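Local coordinates for protein sphingomyelinase C (Streptomyces griseocarneus, PDB 7CNE) that is a bacterial sphingomyelinase C of the endonuclease/exonuclease/phosphatase family, with a DNase I-like fold, at residues A[30-33]-A[34-38]; A[160-163]-A[164-168]; A[231-234]-A[235-239]. All blocks are in the same frame, centred on the assembly; numbering follows the deposited sequence.

Contact 1 of 3, residues A[30-33]-A[34-38]; sequences QEHR and AREIA
H32 and E36 meet one turn apart on helix 30-39, where CG of E36 comes over one face of the imidazole. That carbon sits 4.0 Å from the centroid of the H32 ring, 25° off the ring normal, a CH-pi contact offset toward the CE1/NE2 rim. H32 has CG anti to the backbone N (chi1 168°), which swings the ring along the helix above E36. The bend at chi2 takes the E36 carboxylate to one side of the ring; the two planes are 15° apart, and H32 ND1 and E36 OE1 stay 5.1 Å from each other. This is the loose side, outward from the fold, with H32 also meeting the ring of W273.

The opposite character belongs to R33, A34 and I37, which pack against strand 12-19. Here I37 N donates to R33 O at 2.7 Å, while CG1 of I37 presses to 3.1 Å from the same R33 oxygen. A34 N reaches Q30 O at 2.9 Å, and A34 CB rests on L19 and on A59 of helix 57-66. The guanidinium of R33 is buried and gripped by main-chain oxygens, W28 O and F18 O at NH2 and L287 O at NH1. A buried cation held by carbonyl oxygens ties this helix of the beta-alpha-beta unit to the loops and strand beneath it, whereas the H32-E36 pair relies on carbon-to-ring contact and probably little on charge.

Contact 2 of 3, residues A[160-163]-A[164-168]; sequences AGEA and AADRS
The first turn of helix 162-180, the helix of the beta-alpha-beta unit between strands 142-150 and 188-192, brings E162 beside D166 and A163 next to R167. G161 occupies the N-cap position with positive phi, and its carbonyl accepts the opening bond of the helix, from A165 N to G161 O at 3.0 Å. The next two bonds follow, D166 N to E162 O and R167 N to A163 O, both 2.9 Å.

E162 and D166 run out alongside each other in the same direction, their carboxylate planes 48° apart. With its first torsion at -164° and the chain extended beyond, E162 brings CG to 4.0 Å from D166 OD2. E162 OE2 and D166 OD2 are 4.4 Å apart, and one water lies 2.6 Å from E162 OE2 and 2.7 Å from D166 OD2, though it may not donate to both at once. E162 OE1 accepts from A159 N, and both side chains touch C122, disulfide-bonded to C158.

R167 bends at chi3 and folds back along the turn, so that NH1 comes 3.9 Å from A163 CB and the A163 carbonyl oxygen lies over one guanidinium face. Its polar end is fixed by a salt bridge from NE to E203 and by NH1 bonds to Q152 O and T154 OG1. At the helix start E162 probably gains from the dipole, and the water may ease its repulsion with D166.

Contact 3 of 3, residues A[231-234]-A[235-239]; sequences NSIA and AYRYP
Main-chain bonds carry A235, Y236, R237 and Y238 back onto N231, S232, I233 and A234. A235 N meets N231 O at 2.8 Å, and R237 N reaches I233 O at 3.1 Å. The bond from Y236 N to S232 O is longer, 3.2 Å, and more bent, with 143° at the hydrogen; Y236 N also makes a weak bond to I233 O. The last of the set, Y238 N to A234 O at 2.9 Å, comes from the first residue to leave helical angles.

The side-chain oxygen of N231 accepts the capping bonds. A first torsion of 179° points the amide away from the backbone N and brings OD1 round to the start of the helix, where A234 N donates to N231 OD1 at 2.9 Å with an angle of 172° at the hydrogen. I233 N adds a weak bond to the same oxygen, while ND2 turns to S288 O. N231 is thus the N-cap of the short helix 232-237, which stands between strands 218-221 and 247-251 in the chain of this DNase I-like fold.

Among the van der Waals contacts, I233 and R237 run alongside each other, with I233 CG2 3.9 Å from R237 CD; both also touch F18 of strand 12-19. R237 CG rests 3.4 Å from I233 O.

Flat groups gather at the C-terminal end. CE1 of Y238 lies over one face of the R237 guanidinium, 3.5 Å from its plane and offset toward the rim. R237 NH1 hydrogen-bonds a bound succinic acid, probably from the crystallisation liquor, and Y238 OH makes a weak hydrogen bond to the same molecule. Y236 leads outward, its ring meeting that of Y282.

Overall arrangement
The three contacts follow in series along the chain, each a turn or two of its own helix: 30-39, 162-180 and 232-237. Contacts 1 and 2 lie on opposite sides of the chain's centre, their centres 32 Å apart, and belong to helices that cross between parallel strands of the two large mixed sheets, 12-19 to 48-54 in one and 142-150 to 188-192 in the other. Contact 3 is nearer to contact 1 than to contact 2, centres 18 and 24 Å away, and contacts 1 and 3 both touch strand 12-19 without touching each other. Each large sheet thus has its crossover helix represented, while contact 3 sits on a short connecting helix near contact 1.

Contact 1 of 3, residues A[30-33]-A[34-38]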
ATOM      1  N   GLN A  30     -11.379   4.620  13.658  1.00 20.61           N
ATOM      2  CA  GLN A  30     -10.586   5.131  12.538  1.00 20.42           C
ATOM      3  C   GLN A  30      -9.906   6.455  12.875  1.00 22.93           C
ATOM      4  O   GLN A  30      -8.738   6.654  12.533  1.00 20.09           O
ATOM      5  CB  GLN A  30     -11.449   5.298  11.283  1.00 20.58           C
ATOM      6  CG  GLN A  30     -11.919   3.985  10.635  1.00 18.91           C
ATOM      7  CD  GLN A  30     -13.297   3.552  11.115  1.00 21.24           C
ATOM      8  OE1 GLN A  30     -13.582   3.579  12.310  1.00 19.48           O
ATOM      9  NE2 GLN A  30     -14.163   3.155  10.175  1.00 17.34           N
ATOM     10  N   GLU A  31     -10.623   7.392  13.505  1.00 22.09           N
ATOM     11  CA  GLU A  31     -10.006   8.677  13.816  1.00 24.27           C
ATOM     12  C   GLU A  31      -8.901   8.511  14.850  1.00 22.99           C
ATOM     13  O   GLU A  31      -7.830   9.113  14.722  1.00 26.44           O
ATOM     14  CB  GLU A  31     -11.059   9.675  14.301  1.00 23.76           C
ATOM     15  CG  GLU A  31     -11.966  10.202  13.191  1.00 26.95           C
ATOM     16  CD  GLU A  31     -11.311  11.284  12.319  1.00 24.63           C
ATOM     17  OE1 GLU A  31     -10.237  11.805  12.684  1.00 31.33           O
ATOM     18  OE2 GLU A  31     -11.881  11.621  11.262  1.00 28.32           O
ATOM     19  N   HIS A  32      -9.135   7.680  15.868  1.00 23.05           N
ATOM     20  CA  HIS A  32      -8.092   7.422  16.856  1.00 23.06           C
ATOM     21  C   HIS A  32      -6.856   6.812  16.203  1.00 25.05           C
ATOM     22  O   HIS A  32      -5.728   7.265  16.428  1.00 20.58           O
ATOM     23  CB  HIS A  32      -8.620   6.498  17.950  1.00 22.31           C
ATOM     24  CG  HIS A  32      -7.545   5.954  18.843  1.00 26.49           C
ATOM     25  ND1 HIS A  32      -6.921   6.720  19.809  1.00 26.97           N
ATOM     26  CD2 HIS A  32      -6.967   4.730  18.905  1.00 24.18           C
ATOM     27  CE1 HIS A  32      -6.016   5.986  20.433  1.00 28.51           C
ATOM     28  NE2 HIS A  32      -6.028   4.773  19.909  1.00 26.98           N
ATOM     29  N   ARG A  33      -7.053   5.781  15.380  1.00 22.33           N
ATOM     30  CA  ARG A  33      -5.916   5.067  14.807  1.00 21.72           C
ATOM     31  C   ARG A  33      -5.170   5.927  13.796  1.00 20.69           C
ATOM     32  O   ARG A  33      -3.936   5.876  13.732  1.00 22.61           O
ATOM     33  CB  ARG A  33      -6.388   3.756  14.168  1.00 19.53           C
ATOM     34  CG  ARG A  33      -6.755   2.707  15.194  1.00 21.08           C
ATOM     35  CD  ARG A  33      -7.090   1.367  14.558  1.00 23.28           C
ATOM     36  NE  ARG A  33      -8.328   1.430  13.787  1.00 18.30           N
ATOM     37  CZ  ARG A  33      -8.389   1.347  12.461  1.00 20.61           C
ATOM     38  NH1 ARG A  33      -7.282   1.192  11.744  1.00 19.15           N
ATOM     39  NH2 ARG A  33      -9.566   1.408  11.847  1.00 20.22           N
ATOM     40  N   ALA A  34      -5.893   6.723  13.001  1.00 21.86           N
ATOM     41  CA  ALA A  34      -5.232   7.596  12.029  1.00 20.99           C
ATOM     42  C   ALA A  34      -4.284   8.567  12.714  1.00 23.92           C
ATOM     43  O   ALA A  34      -3.185   8.841  12.212  1.00 20.86           O
ATOM     44  CB  ALA A  34      -6.266   8.370  11.215  1.00 17.81           C
ATOM     45  N   ARG A  35      -4.710   9.127  13.848  1.00 24.86           N
ATOM     46  CA  ARG A  35      -3.830  10.007  14.612  1.00 24.97           C
ATOM     47  C   ARG A  35      -2.637   9.230  15.156  1.00 24.48           C
ATOM     48  O   ARG A  35      -1.490   9.679  15.048  1.00 25.15           O
ATOM     49  CB  ARG A  35      -4.622  10.673  15.744  1.00 24.99           C
ATOM     50  CG  ARG A  35      -3.843  11.721  16.551  1.00 28.87           C
ATOM     51  CD  ARG A  35      -4.761  12.478  17.528  1.00 25.59           C
ATOM     52  NE  ARG A  35      -5.608  13.486  16.881  1.00 29.59           N
ATOM     53  CZ  ARG A  35      -5.306  14.782  16.768  1.00 28.43           C
ATOM     54  NH1 ARG A  35      -4.160  15.254  17.249  1.00 27.11           N
ATOM     55  NH2 ARG A  35      -6.155  15.615  16.168  1.00 28.58           N
ATOM     56  N   GLU A  36      -2.882   8.037  15.691  1.00 22.95           N
ATOM     57  CA  GLU A  36      -1.802   7.238  16.263  1.00 23.80           C
ATOM     58  C   GLU A  36      -0.827   6.711  15.206  1.00 23.45           C
ATOM     59  O   GLU A  36       0.368   6.550  15.494  1.00 22.21           O
ATOM     60  CB  GLU A  36      -2.407   6.094  17.067  1.00 24.66           C
ATOM     61  CG  GLU A  36      -3.045   6.599  18.349  1.00 28.00           C
ATOM     62  CD  GLU A  36      -2.079   7.449  19.155  1.00 31.32           C
ATOM     63  OE1 GLU A  36      -2.237   8.695  19.201  1.00 35.65           O
ATOM     64  OE2 GLU A  36      -1.137   6.863  19.714  1.00 31.14           O
ATOM     65  N   ILE A  37      -1.304   6.436  13.989  1.00 18.96           N
ATOM     66  CA  ILE A  37      -0.405   5.974  12.931  1.00 20.23           C
ATOM     67  C   ILE A  37       0.626   7.047  12.594  1.00 21.20           C
ATOM     68  O   ILE A  37       1.815   6.750  12.426  1.00 18.48           O
ATOM     69  CB  ILE A  37      -1.206   5.546  11.683  1.00 18.19           C
ATOM     70  CG1 ILE A  37      -1.941   4.236  11.935  1.00 17.27           C
ATOM     71  CG2 ILE A  37      -0.277   5.347  10.492  1.00 19.90           C
ATOM     72  CD1 ILE A  37      -3.031   3.938  10.855  1.00 19.30           C
ATOM     73  N   ALA A  38       0.196   8.309  12.482  1.00 22.36           N
ATOM     74  CA  ALA A  38       1.163   9.370  12.212  1.00 22.81           C
ATOM     75  C   ALA A  38       2.202   9.515  13.321  1.00 24.46           C
ATOM     76  O   ALA A  38       3.292  10.033  13.061  1.00 25.30           O
ATOM     77  CB  ALA A  38       0.454  10.708  11.996  1.00 23.03           C
TER

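Contact 2 of 3, residues A[160-163]-A[164-168]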
ATOM      1  N   ALA A 160     -13.370 -19.044  -7.797  1.00 30.60           N
ATOM      2  CA  ALA A 160     -12.134 -19.740  -7.455  1.00 33.71           C
ATOM      3  C   ALA A 160     -11.046 -19.438  -8.484  1.00 31.86           C
ATOM      4  O   ALA A 160     -11.264 -19.554  -9.694  1.00 26.34           O
ATOM      5  CB  ALA A 160     -12.374 -21.249  -7.359  1.00 31.92           C
ATOM      6  N   GLY A 161      -9.882 -19.008  -7.997  1.00 33.47           N
ATOM      7  CA  GLY A 161      -8.775 -18.627  -8.850  1.00 29.56           C
ATOM      8  C   GLY A 161      -8.884 -17.257  -9.488  1.00 26.92           C
ATOM      9  O   GLY A 161      -7.877 -16.757 -10.014  1.00 22.78           O
ATOM     10  N   GLU A 162     -10.057 -16.623  -9.453  1.00 23.91           N
ATOM     11  CA  GLU A 162     -10.227 -15.363 -10.169  1.00 26.55           C
ATOM     12  C   GLU A 162      -9.410 -14.232  -9.543  1.00 22.50           C
ATOM     13  O   GLU A 162      -8.868 -13.386 -10.262  1.00 23.90           O
ATOM     14  CB  GLU A 162     -11.703 -14.976 -10.226  1.00 22.66           C
ATOM     15  CG  GLU A 162     -11.979 -13.901 -11.278  1.00 26.58           C
ATOM     16  CD  GLU A 162     -13.446 -13.520 -11.361  1.00 29.07           C
ATOM     17  OE1 GLU A 162     -14.209 -13.904 -10.451  1.00 27.53           O
ATOM     18  OE2 GLU A 162     -13.828 -12.834 -12.334  1.00 27.52           O
ATOM     19  N   ALA A 163      -9.324 -14.192  -8.210  1.00 21.12           N
ATOM     20  CA  ALA A 163      -8.554 -13.144  -7.543  1.00 20.93           C
ATOM     21  C   ALA A 163      -7.088 -13.178  -7.964  1.00 20.00           C
ATOM     22  O   ALA A 163      -6.505 -12.142  -8.304  1.00 22.82           O
ATOM     23  CB  ALA A 163      -8.684 -13.278  -6.022  1.00 20.97           C
ATOM     24  N   ALA A 164      -6.470 -14.362  -7.934  1.00 19.28           N
ATOM     25  CA  ALA A 164      -5.080 -14.485  -8.362  1.00 21.42           C
ATOM     26  C   ALA A 164      -4.922 -14.139  -9.838  1.00 21.44           C
ATOM     27  O   ALA A 164      -3.941 -13.496 -10.231  1.00 20.75           O
ATOM     28  CB  ALA A 164      -4.563 -15.898  -8.094  1.00 24.11           C
ATOM     29  N   ALA A 165      -5.875 -14.563 -10.672  1.00 21.39           N
ATOM     30  CA  ALA A 165      -5.806 -14.225 -12.091  1.00 24.48           C
ATOM     31  C   ALA A 165      -5.840 -12.716 -12.299  1.00 22.01           C
ATOM     32  O   ALA A 165      -5.111 -12.181 -13.142  1.00 19.48           O
ATOM     33  CB  ALA A 165      -6.953 -14.892 -12.849  1.00 19.63           C
ATOM     34  N   ASP A 166      -6.688 -12.012 -11.551  1.00 20.85           N
ATOM     35  CA  ASP A 166      -6.766 -10.571 -11.728  1.00 21.17           C
ATOM     36  C   ASP A 166      -5.565  -9.857 -11.116  1.00 19.03           C
ATOM     37  O   ASP A 166      -5.106  -8.856 -11.677  1.00 19.08           O
ATOM     38  CB  ASP A 166      -8.082 -10.037 -11.166  1.00 20.87           C
ATOM     39  CG  ASP A 166      -9.243 -10.308 -12.100  1.00 23.20           C
ATOM     40  OD1 ASP A 166      -8.979 -10.638 -13.275  1.00 24.14           O
ATOM     41  OD2 ASP A 166     -10.404 -10.200 -11.674  1.00 23.32           O
ATOM     42  N   ARG A 167      -5.023 -10.352  -9.994  1.00 18.89           N
ATOM     43  CA  ARG A 167      -3.758  -9.796  -9.510  1.00 18.03           C
ATOM     44  C   ARG A 167      -2.686  -9.887 -10.587  1.00 19.92           C
ATOM     45  O   ARG A 167      -1.919  -8.938 -10.796  1.00 18.45           O
ATOM     46  CB  ARG A 167      -3.281 -10.521  -8.243  1.00 18.51           C
ATOM     47  CG  ARG A 167      -4.004 -10.122  -6.962  1.00 21.32           C
ATOM     48  CD  ARG A 167      -3.271 -10.591  -5.713  1.00 17.40           C
ATOM     49  NE  ARG A 167      -3.328 -12.038  -5.504  1.00 22.90           N
ATOM     50  CZ  ARG A 167      -4.314 -12.677  -4.880  1.00 23.61           C
ATOM     51  NH1 ARG A 167      -5.370 -12.007  -4.410  1.00 17.40           N
ATOM     52  NH2 ARG A 167      -4.242 -13.996  -4.726  1.00 21.27           N
ATOM     53  N   SER A 168      -2.602 -11.032 -11.268  1.00 18.98           N
ATOM     54  CA  SER A 168      -1.609 -11.181 -12.325  1.00 17.16           C
ATOM     55  C   SER A 168      -1.783 -10.098 -13.382  1.00 18.50           C
ATOM     56  O   SER A 168      -0.814  -9.447 -13.784  1.00 17.41           O
ATOM     57  CB  SER A 168      -1.714 -12.575 -12.951  1.00 18.54           C
ATOM     58  OG  SER A 168      -0.844 -12.710 -14.061  1.00 19.23           O
TER
HETATM   59  O   HOH W   1     -12.560 -10.784 -13.264  1.00 21.96           O

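Contact 3 of 3, residues A[231-234]-A[235-239]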
ATOM      1  N   ASN A 231      -1.562 -10.508  15.368  1.00 24.80           N
ATOM      2  CA  ASN A 231      -2.098  -9.163  15.195  1.00 22.96           C
ATOM      3  C   ASN A 231      -3.544  -9.157  15.686  1.00 23.60           C
ATOM      4  O   ASN A 231      -4.366  -9.941  15.205  1.00 25.71           O
ATOM      5  CB  ASN A 231      -1.994  -8.709  13.733  1.00 21.78           C
ATOM      6  CG  ASN A 231      -2.559  -7.314  13.513  1.00 22.89           C
ATOM      7  OD1 ASN A 231      -3.765  -7.110  13.623  1.00 22.19           O
ATOM      8  ND2 ASN A 231      -1.691  -6.349  13.213  1.00 20.55           N
ATOM      9  N   SER A 232      -3.853  -8.264  16.636  1.00 23.82           N
ATOM     10  CA  SER A 232      -5.145  -8.321  17.321  1.00 27.28           C
ATOM     11  C   SER A 232      -6.315  -7.970  16.401  1.00 29.57           C
ATOM     12  O   SER A 232      -7.410  -8.530  16.561  1.00 27.67           O
ATOM     13  CB  SER A 232      -5.130  -7.403  18.550  1.00 25.50           C
ATOM     14  OG  SER A 232      -4.986  -6.042  18.194  1.00 25.16           O
ATOM     15  N   ILE A 233      -6.117  -7.069  15.433  1.00 24.30           N
ATOM     16  CA  ILE A 233      -7.185  -6.769  14.475  1.00 23.99           C
ATOM     17  C   ILE A 233      -7.360  -7.915  13.481  1.00 25.97           C
ATOM     18  O   ILE A 233      -8.485  -8.351  13.201  1.00 28.12           O
ATOM     19  CB  ILE A 233      -6.908  -5.436  13.752  1.00 24.05           C
ATOM     20  CG1 ILE A 233      -6.996  -4.271  14.741  1.00 23.63           C
ATOM     21  CG2 ILE A 233      -7.898  -5.251  12.575  1.00 22.84           C
ATOM     22  CD1 ILE A 233      -6.615  -2.918  14.149  1.00 21.41           C
ATOM     23  N   ALA A 234      -6.255  -8.412  12.913  1.00 24.19           N
ATOM     24  CA  ALA A 234      -6.378  -9.500  11.947  1.00 26.58           C
ATOM     25  C   ALA A 234      -6.970 -10.743  12.598  1.00 29.84           C
ATOM     26  O   ALA A 234      -7.769 -11.458  11.977  1.00 27.78           O
ATOM     27  CB  ALA A 234      -5.023  -9.820  11.313  1.00 22.12           C
ATOM     28  N   ALA A 235      -6.594 -11.013  13.857  1.00 27.08           N
ATOM     29  CA  ALA A 235      -7.118 -12.183  14.557  1.00 27.46           C
ATOM     30  C   ALA A 235      -8.613 -12.065  14.823  1.00 28.67           C
ATOM     31  O   ALA A 235      -9.322 -13.077  14.823  1.00 28.95           O
ATOM     32  CB  ALA A 235      -6.366 -12.397  15.871  1.00 26.74           C
ATOM     33  N   TYR A 236      -9.108 -10.848  15.051  1.00 29.38           N
ATOM     34  CA  TYR A 236     -10.539 -10.660  15.254  1.00 30.71           C
ATOM     35  C   TYR A 236     -11.315 -10.833  13.955  1.00 32.20           C
ATOM     36  O   TYR A 236     -12.410 -11.405  13.950  1.00 31.64           O
ATOM     37  CB  TYR A 236     -10.810  -9.280  15.844  1.00 27.75           C
ATOM     38  CG  TYR A 236     -12.275  -8.946  15.935  1.00 30.86           C
ATOM     39  CD1 TYR A 236     -13.095  -9.594  16.852  1.00 38.69           C
ATOM     40  CD2 TYR A 236     -12.848  -7.999  15.101  1.00 34.51           C
ATOM     41  CE1 TYR A 236     -14.443  -9.298  16.947  1.00 40.78           C
ATOM     42  CE2 TYR A 236     -14.199  -7.695  15.187  1.00 35.28           C
ATOM     43  CZ  TYR A 236     -14.990  -8.351  16.113  1.00 41.62           C
ATOM     44  OH  TYR A 236     -16.334  -8.062  16.209  1.00 49.50           O
ATOM     45  N   ARG A 237     -10.769 -10.341  12.843  1.00 27.44           N
ATOM     46  CA  ARG A 237     -11.514 -10.343  11.588  1.00 34.29           C
ATOM     47  C   ARG A 237     -11.403 -11.665  10.842  1.00 32.65           C
ATOM     48  O   ARG A 237     -12.299 -12.002  10.064  1.00 37.99           O
ATOM     49  CB  ARG A 237     -11.031  -9.208  10.681  1.00 30.61           C
ATOM     50  CG  ARG A 237     -11.256  -7.811  11.230  1.00 29.57           C
ATOM     51  CD  ARG A 237     -10.703  -6.788  10.263  1.00 29.13           C
ATOM     52  NE  ARG A 237     -11.468  -6.756   9.021  1.00 32.02           N
ATOM     53  CZ  ARG A 237     -10.931  -6.661   7.809  1.00 34.21           C
ATOM     54  NH1 ARG A 237      -9.614  -6.597   7.662  1.00 35.12           N
ATOM     55  NH2 ARG A 237     -11.713  -6.629   6.742  1.00 35.76           N
ATOM     56  N   TYR A 238     -10.312 -12.409  11.035  1.00 32.79           N
ATOM     57  CA  TYR A 238     -10.066 -13.648  10.294  1.00 34.17           C
ATOM     58  C   TYR A 238      -9.501 -14.701  11.239  1.00 34.42           C
ATOM     59  O   TYR A 238      -8.372 -15.165  11.072  1.00 33.78           O
ATOM     60  CB  TYR A 238      -9.111 -13.403   9.125  1.00 34.43           C
ATOM     61  CG  TYR A 238      -9.580 -12.360   8.143  1.00 36.90           C
ATOM     62  CD1 TYR A 238      -9.037 -11.079   8.147  1.00 37.24           C
ATOM     63  CD2 TYR A 238     -10.564 -12.651   7.208  1.00 40.62           C
ATOM     64  CE1 TYR A 238      -9.463 -10.121   7.243  1.00 37.82           C
ATOM     65  CE2 TYR A 238     -10.996 -11.701   6.302  1.00 42.14           C
ATOM     66  CZ  TYR A 238     -10.443 -10.440   6.324  1.00 42.91           C
ATOM     67  OH  TYR A 238     -10.875  -9.494   5.423  1.00 50.71           O
ATOM     68  N   PRO A 239     -10.283 -15.119  12.239  1.00 35.12           N
ATOM     69  CA  PRO A 239      -9.737 -16.032  13.257  1.00 39.16           C
ATOM     70  C   PRO A 239      -9.427 -17.437  12.748  1.00 37.49           C
ATOM     71  O   PRO A 239      -8.633 -18.136  13.390  1.00 41.21           O
ATOM     72  CB  PRO A 239     -10.841 -16.056  14.324  1.00 36.52           C
ATOM     73  CG  PRO A 239     -12.093 -15.809  13.543  1.00 36.81           C
ATOM     74  CD  PRO A 239     -11.710 -14.829  12.467  1.00 35.17           C
TER